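Local coordinates for DUF7790 domain-containing protein (Leptospira interrogans serogroup Icterohaemorrhagiae serovar copenhageni, PDB 6ULO) that is of unknown function but belongs to a domain family grouped with the NADP-binding Rossmann folds and, in its full-length form, is probably anchored in a membrane, at residues Q287-S292 and L300-E305. Residues are numbered along the deposited sequence; the frame is centred on the assembly and turned at random.
Sequences QKWLSS and LQVMVE
Trp289 lays one face of its indole against Val302, and every close contact between residues 287-292 and 300-305 involves that ring. The methyl CG1 of Val302 stands over the five-membered ring, 4.1 Å from its centroid and only 8° off the normal, a CH-pi contact. Its sister methyl, CG2, serves the six-membered side, where it lies 4.1 Å from CE3 of Trp289. Val302 can offer both methyls because CG1 is anti to its backbone N (chi1 172°) and CG2 anti to its carbonyl carbon.

Farther out along the indole comes Glu305, one helical turn on from Val302. Its CB packs 3.5 Å from CH2 of Trp289, while the extended chain beyond CG brings the carboxylate round to the ring's rim. There OE1 of Glu305 sits near the indole plane, 3.5 Å from CZ3, with the carboxylate turned 55° against the ring. An anionic oxygen at this edge would meet the slightly positive C-H rim rather than the pi face. Both carboxylate oxygens are held: NE2 of Gln301 reaches OE2 of Glu305 at 2.9 Å in a nearly straight bond, coming from above the carboxylate plane and within its own amide plane, and OE1 forms a salt bridge with Lys294 in the connecting loop.

At the other end of the indole, NE1 of Trp289 hydrogen-bonds to the carbonyl of Lys320, and the ring also touches Gln281 and Val318, as does Val302. The indole thus ties helix 283-291 to helix 299-306 and both to the strands beneath, two short helices joined by a loop, packed against strands 277-282 and 315-318 near one margin of the mixed sheet of an alpha/beta domain, consistent with the Rossmann-related clan of the family.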
loop_
_atom_site.group_PDB
_atom_site.type_symbol
_atom_site.label_atom_id
_atom_site.label_comp_id
_atom_site.label_asym_id
_atom_site.label_seq_id
_atom_site.Cartn_x
_atom_site.Cartn_y
_atom_site.Cartn_z
ATOM N N GLN A 287 7.955 12.726 -11.210
ATOM C CA GLN A 287 7.425 14.082 -11.347
ATOM C C GLN A 287 7.893 14.747 -12.640
ATOM O O GLN A 287 7.121 15.468 -13.274
ATOM C CB GLN A 287 7.814 14.920 -10.129
ATOM C CG GLN A 287 7.073 14.472 -8.861
ATOM C CD GLN A 287 7.651 15.128 -7.610
ATOM O OE1 GLN A 287 8.817 15.491 -7.602
ATOM N NE2 GLN A 287 6.840 15.291 -6.569
ATOM N N LYS A 288 9.127 14.459 -13.080
ATOM C CA LYS A 288 9.575 14.927 -14.392
ATOM C C LYS A 288 8.725 14.339 -15.513
ATOM O O LYS A 288 8.296 15.052 -16.430
ATOM C CB LYS A 288 11.047 14.582 -14.633
ATOM C CG LYS A 288 12.052 15.164 -13.666
ATOM C CD LYS A 288 13.466 14.639 -14.001
ATOM C CE LYS A 288 14.540 15.328 -13.195
ATOM N NZ LYS A 288 14.652 16.793 -13.505
ATOM N N TRP A 289 8.503 13.019 -15.491
ATOM C CA TRP A 289 7.678 12.417 -16.537
ATOM C C TRP A 289 6.284 13.025 -16.558
ATOM O O TRP A 289 5.750 13.340 -17.623
ATOM C CB TRP A 289 7.610 10.892 -16.352
ATOM C CG TRP A 289 8.896 10.240 -16.733
ATOM C CD1 TRP A 289 9.959 9.944 -15.908
ATOM C CD2 TRP A 289 9.251 9.762 -18.032
ATOM N NE1 TRP A 289 10.968 9.339 -16.641
ATOM C CE2 TRP A 289 10.547 9.212 -17.937
ATOM C CE3 TRP A 289 8.604 9.759 -19.275
ATOM C CZ2 TRP A 289 11.203 8.681 -19.032
ATOM C CZ3 TRP A 289 9.265 9.219 -20.358
ATOM C CH2 TRP A 289 10.539 8.688 -20.224
ATOM N N LEU A 290 5.691 13.222 -15.384
ATOM C CA LEU A 290 4.328 13.751 -15.319
ATOM C C LEU A 290 4.248 15.199 -15.780
ATOM O O LEU A 290 3.179 15.632 -16.217
ATOM C CB LEU A 290 3.798 13.607 -13.898
ATOM C CG LEU A 290 3.585 12.171 -13.399
ATOM C CD1 LEU A 290 3.122 12.264 -11.967
ATOM C CD2 LEU A 290 2.575 11.481 -14.292
ATOM N N SER A 291 5.329 15.962 -15.653
ATOM C CA SER A 291 5.323 17.365 -16.044
ATOM C C SER A 291 5.610 17.563 -17.523
ATOM O O SER A 291 5.439 18.671 -18.017
ATOM C CB SER A 291 6.372 18.146 -15.237
ATOM O OG SER A 291 7.690 17.766 -15.587
ATOM N N SER A 292 6.052 16.514 -18.231
ATOM C CA SER A 292 6.570 16.617 -19.591
ATOM C C SER A 292 5.511 16.924 -20.647
ATOM O O SER A 292 5.871 17.393 -21.728
ATOM C CB SER A 292 7.277 15.302 -19.961
ATOM O OG SER A 292 6.349 14.223 -20.172
ATOM N N LEU A 300 3.298 2.365 -18.913
ATOM C CA LEU A 300 4.025 1.512 -19.849
ATOM C C LEU A 300 5.030 2.336 -20.650
ATOM O O LEU A 300 6.203 1.961 -20.789
ATOM C CB LEU A 300 3.041 0.803 -20.780
ATOM C CG LEU A 300 3.675 0.030 -21.958
ATOM C CD1 LEU A 300 4.590 -1.118 -21.469
ATOM C CD2 LEU A 300 2.570 -0.476 -22.888
ATOM N N GLN A 301 4.588 3.477 -21.165
ATOM C CA GLN A 301 5.478 4.323 -21.948
ATOM C C GLN A 301 6.620 4.879 -21.100
ATOM O O GLN A 301 7.760 4.970 -21.559
ATOM C CB GLN A 301 4.676 5.447 -22.603
ATOM C CG GLN A 301 5.557 6.406 -23.398
ATOM C CD GLN A 301 4.777 7.510 -24.087
ATOM O OE1 GLN A 301 3.552 7.592 -23.984
ATOM N NE2 GLN A 301 5.493 8.376 -24.790
ATOM N N VAL A 302 6.335 5.262 -19.851
ATOM C CA VAL A 302 7.395 5.663 -18.925
ATOM C C VAL A 302 8.468 4.580 -18.826
ATOM O O VAL A 302 9.676 4.859 -18.842
ATOM C CB VAL A 302 6.774 5.991 -17.550
ATOM C CG1 VAL A 302 7.856 6.226 -16.486
ATOM C CG2 VAL A 302 5.852 7.211 -17.667
ATOM N N MET A 303 8.034 3.329 -18.709
ATOM C CA MET A 303 8.980 2.218 -18.579
ATOM C C MET A 303 9.690 1.902 -19.904
ATOM O O MET A 303 10.886 1.619 -19.894
ATOM C CB MET A 303 8.255 0.989 -18.040
ATOM C CG MET A 303 7.799 1.196 -16.603
ATOM S SD MET A 303 6.823 -0.176 -15.962
ATOM C CE MET A 303 8.025 -1.514 -16.113
ATOM N N VAL A 304 8.976 1.945 -21.039
ATOM C CA VAL A 304 9.600 1.694 -22.342
ATOM C C VAL A 304 10.724 2.685 -22.584
ATOM O O VAL A 304 11.818 2.314 -23.024
ATOM C CB VAL A 304 8.546 1.761 -23.461
ATOM C CG1 VAL A 304 9.231 1.841 -24.846
ATOM C CG2 VAL A 304 7.632 0.547 -23.406
ATOM N N GLU A 305 10.466 3.968 -22.309
ATOM C CA GLU A 305 11.401 5.043 -22.621
ATOM C C GLU A 305 12.405 5.295 -21.512
ATOM O O GLU A 305 13.493 5.818 -21.780
ATOM C CB GLU A 305 10.632 6.340 -22.870
ATOM C CG GLU A 305 9.743 6.276 -24.095
ATOM C CD GLU A 305 9.117 7.609 -24.446
ATOM O OE1 GLU A 305 9.462 8.638 -23.824
ATOM O OE2 GLU A 305 8.256 7.612 -25.346
#